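Local coordinates for protein aminopeptidase C (Lactobacillus rhamnosus, PDB 4K7C) that probably removes amino acids one at a time from the N-terminal end of peptides, as an aminopeptidase built on the papain-like cysteine peptidase fold, at residues K302-K307 with K416-E421. Numbering follows the deposited sequence.
Sequences KDLAIK and KYLPAE
Leu-304 and Lys-307, one turn apart on helix 298-310, share a single target, the turn that links strand 408-414 to helix 420-429, and they show how an apolar grip and a polar one can be combined in one small contact. The tight part is the leucine side. Leu-304 CD1 packs 3.7 Å from Leu-418 CD2, the two side chains crossing at about a right angle, and both also lean on Ile-263 of strand 260-264, so the helix and the turn meet over the same residue of that strand. The other methyl of Leu-304, CD2, rests 3.5 Å from Tyr-417 O.

The outer side belongs to Lys-307. Its side chain is sent out fully extended, CG lying opposite the backbone N (chi1 -168°), and runs past the tyrosine, Lys-307 CG 4.0 Å from Tyr-417 CD1, to deliver Lys-307 NZ to Tyr-417 O at 3.2 Å. The ammonium meets that oxygen at a C=O...N angle of 119°, tilted 33° from the carbonyl plane. A water donates to Tyr-417 O at 2.7 Å and accepts from Lys-307 NZ. At the far end of the ring, Tyr-417 OH is hydrogen-bonded to Glu-313 OE1. The carbonyl of Tyr-417 thus has two donors, one of them probably charged, consistent with a polarised C=O that ties the helix to the turn where the leucine packing gives way to water.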
loop_
_atom_site.group_PDB
_atom_site.type_symbol
_atom_site.label_atom_id
_atom_site.label_comp_id
_atom_site.label_asym_id
_atom_site.label_seq_id
_atom_site.Cartn_x
_atom_site.Cartn_y
_atom_site.Cartn_z
ATOM N N LYS A 302 -17.819 -15.110 39.725
ATOM C CA LYS A 302 -18.323 -15.591 38.436
ATOM C C LYS A 302 -19.839 -15.840 38.431
ATOM O O LYS A 302 -20.547 -15.579 37.440
ATOM C CB LYS A 302 -17.585 -16.876 38.026
ATOM C CG LYS A 302 -16.233 -16.630 37.448
ATOM C CD LYS A 302 -15.281 -17.837 37.530
ATOM C CE LYS A 302 -15.728 -18.955 36.652
ATOM N NZ LYS A 302 -14.950 -20.201 36.775
ATOM N N ASP A 303 -20.359 -16.433 39.516
ATOM C CA ASP A 303 -21.834 -16.654 39.592
ATOM C C ASP A 303 -22.654 -15.393 39.505
ATOM O O ASP A 303 -23.657 -15.387 38.853
ATOM C CB ASP A 303 -22.194 -17.366 40.877
ATOM C CG ASP A 303 -21.794 -18.851 40.849
ATOM O OD1 ASP A 303 -21.560 -19.423 39.752
ATOM O OD2 ASP A 303 -21.781 -19.435 41.955
ATOM N N LEU A 304 -22.157 -14.289 40.098
ATOM C CA LEU A 304 -22.784 -12.968 39.916
ATOM C C LEU A 304 -22.772 -12.458 38.518
ATOM O O LEU A 304 -23.774 -11.975 38.015
ATOM C CB LEU A 304 -22.111 -11.914 40.806
ATOM C CG LEU A 304 -22.197 -12.167 42.326
ATOM C CD1 LEU A 304 -21.308 -11.290 43.077
ATOM C CD2 LEU A 304 -23.618 -12.012 42.861
ATOM N N ALA A 305 -21.621 -12.613 37.824
ATOM C CA ALA A 305 -21.585 -12.247 36.424
ATOM C C ALA A 305 -22.571 -12.995 35.576
ATOM O O ALA A 305 -23.234 -12.391 34.731
ATOM C CB ALA A 305 -20.159 -12.373 35.845
ATOM N N ILE A 306 -22.633 -14.330 35.745
ATOM C CA ILE A 306 -23.602 -15.130 35.046
ATOM C C ILE A 306 -25.086 -14.744 35.302
ATOM O O ILE A 306 -25.876 -14.681 34.414
ATOM C CB ILE A 306 -23.338 -16.615 35.382
ATOM C CG1 ILE A 306 -22.005 -17.032 34.799
ATOM C CG2 ILE A 306 -24.409 -17.517 34.810
ATOM C CD1 ILE A 306 -21.423 -18.335 35.385
ATOM N N LYS A 307 -25.402 -14.474 36.565
ATOM C CA LYS A 307 -26.726 -14.022 36.982
ATOM C C LYS A 307 -27.119 -12.716 36.245
ATOM O O LYS A 307 -28.213 -12.580 35.639
ATOM C CB LYS A 307 -26.704 -13.842 38.503
ATOM C CG LYS A 307 -28.079 -13.666 39.070
ATOM C CD LYS A 307 -28.029 -13.633 40.589
ATOM C CE LYS A 307 -29.443 -13.651 41.162
ATOM N NZ LYS A 307 -29.315 -13.363 42.609
ATOM N N LYS A 416 -28.591 -5.496 43.453
ATOM C CA LYS A 416 -29.735 -6.350 43.608
ATOM C C LYS A 416 -29.475 -7.849 43.351
ATOM O O LYS A 416 -30.285 -8.677 43.701
ATOM C CB LYS A 416 -30.827 -5.913 42.671
ATOM C CG LYS A 416 -30.521 -6.113 41.216
ATOM C CD LYS A 416 -31.549 -5.348 40.423
ATOM C CE LYS A 416 -31.462 -5.661 38.971
ATOM N NZ LYS A 416 -32.753 -5.178 38.371
ATOM N N TYR A 417 -28.355 -8.185 42.683
ATOM C CA TYR A 417 -28.019 -9.585 42.425
ATOM C C TYR A 417 -27.236 -10.145 43.570
ATOM O O TYR A 417 -27.013 -11.344 43.601
ATOM C CB TYR A 417 -27.160 -9.677 41.139
ATOM C CG TYR A 417 -27.884 -9.246 39.941
ATOM C CD1 TYR A 417 -29.114 -9.858 39.576
ATOM C CD2 TYR A 417 -27.386 -8.243 39.143
ATOM C CE1 TYR A 417 -29.803 -9.448 38.455
ATOM C CE2 TYR A 417 -28.068 -7.808 38.037
ATOM C CZ TYR A 417 -29.268 -8.410 37.696
ATOM O OH TYR A 417 -29.960 -7.973 36.610
ATOM N N LEU A 418 -26.805 -9.281 44.507
ATOM C CA LEU A 418 -25.985 -9.686 45.649
ATOM C C LEU A 418 -26.843 -10.263 46.801
ATOM O O LEU A 418 -27.856 -9.705 47.117
ATOM C CB LEU A 418 -25.252 -8.499 46.217
ATOM C CG LEU A 418 -24.151 -7.781 45.448
ATOM C CD1 LEU A 418 -23.446 -6.726 46.313
ATOM C CD2 LEU A 418 -23.156 -8.815 45.074
ATOM N N PRO A 419 -26.349 -11.318 47.489
ATOM C CA PRO A 419 -26.972 -11.831 48.702
ATOM C C PRO A 419 -27.046 -10.732 49.735
ATOM O O PRO A 419 -26.215 -9.819 49.769
ATOM C CB PRO A 419 -25.983 -12.925 49.170
ATOM C CG PRO A 419 -25.293 -13.363 47.927
ATOM C CD PRO A 419 -25.125 -12.088 47.149
ATOM N N ALA A 420 -28.054 -10.805 50.599
ATOM C CA ALA A 420 -28.224 -9.790 51.630
ATOM C C ALA A 420 -26.988 -9.552 52.471
ATOM O O ALA A 420 -26.673 -8.422 52.830
ATOM C CB ALA A 420 -29.395 -10.211 52.556
ATOM N N GLU A 421 -26.316 -10.633 52.849
ATOM C CA GLU A 421 -25.089 -10.565 53.635
ATOM C C GLU A 421 -24.055 -9.594 52.982
ATOM O O GLU A 421 -23.382 -8.797 53.668
ATOM C CB GLU A 421 -24.458 -11.962 53.704
ATOM C CG GLU A 421 -23.105 -11.901 54.382
ATOM C CD GLU A 421 -22.302 -13.196 54.360
ATOM O OE1 GLU A 421 -22.718 -14.227 53.756
ATOM O OE2 GLU A 421 -21.245 -13.154 54.985
HETATM O O HOH W 1 -26.663 -13.988 44.015
#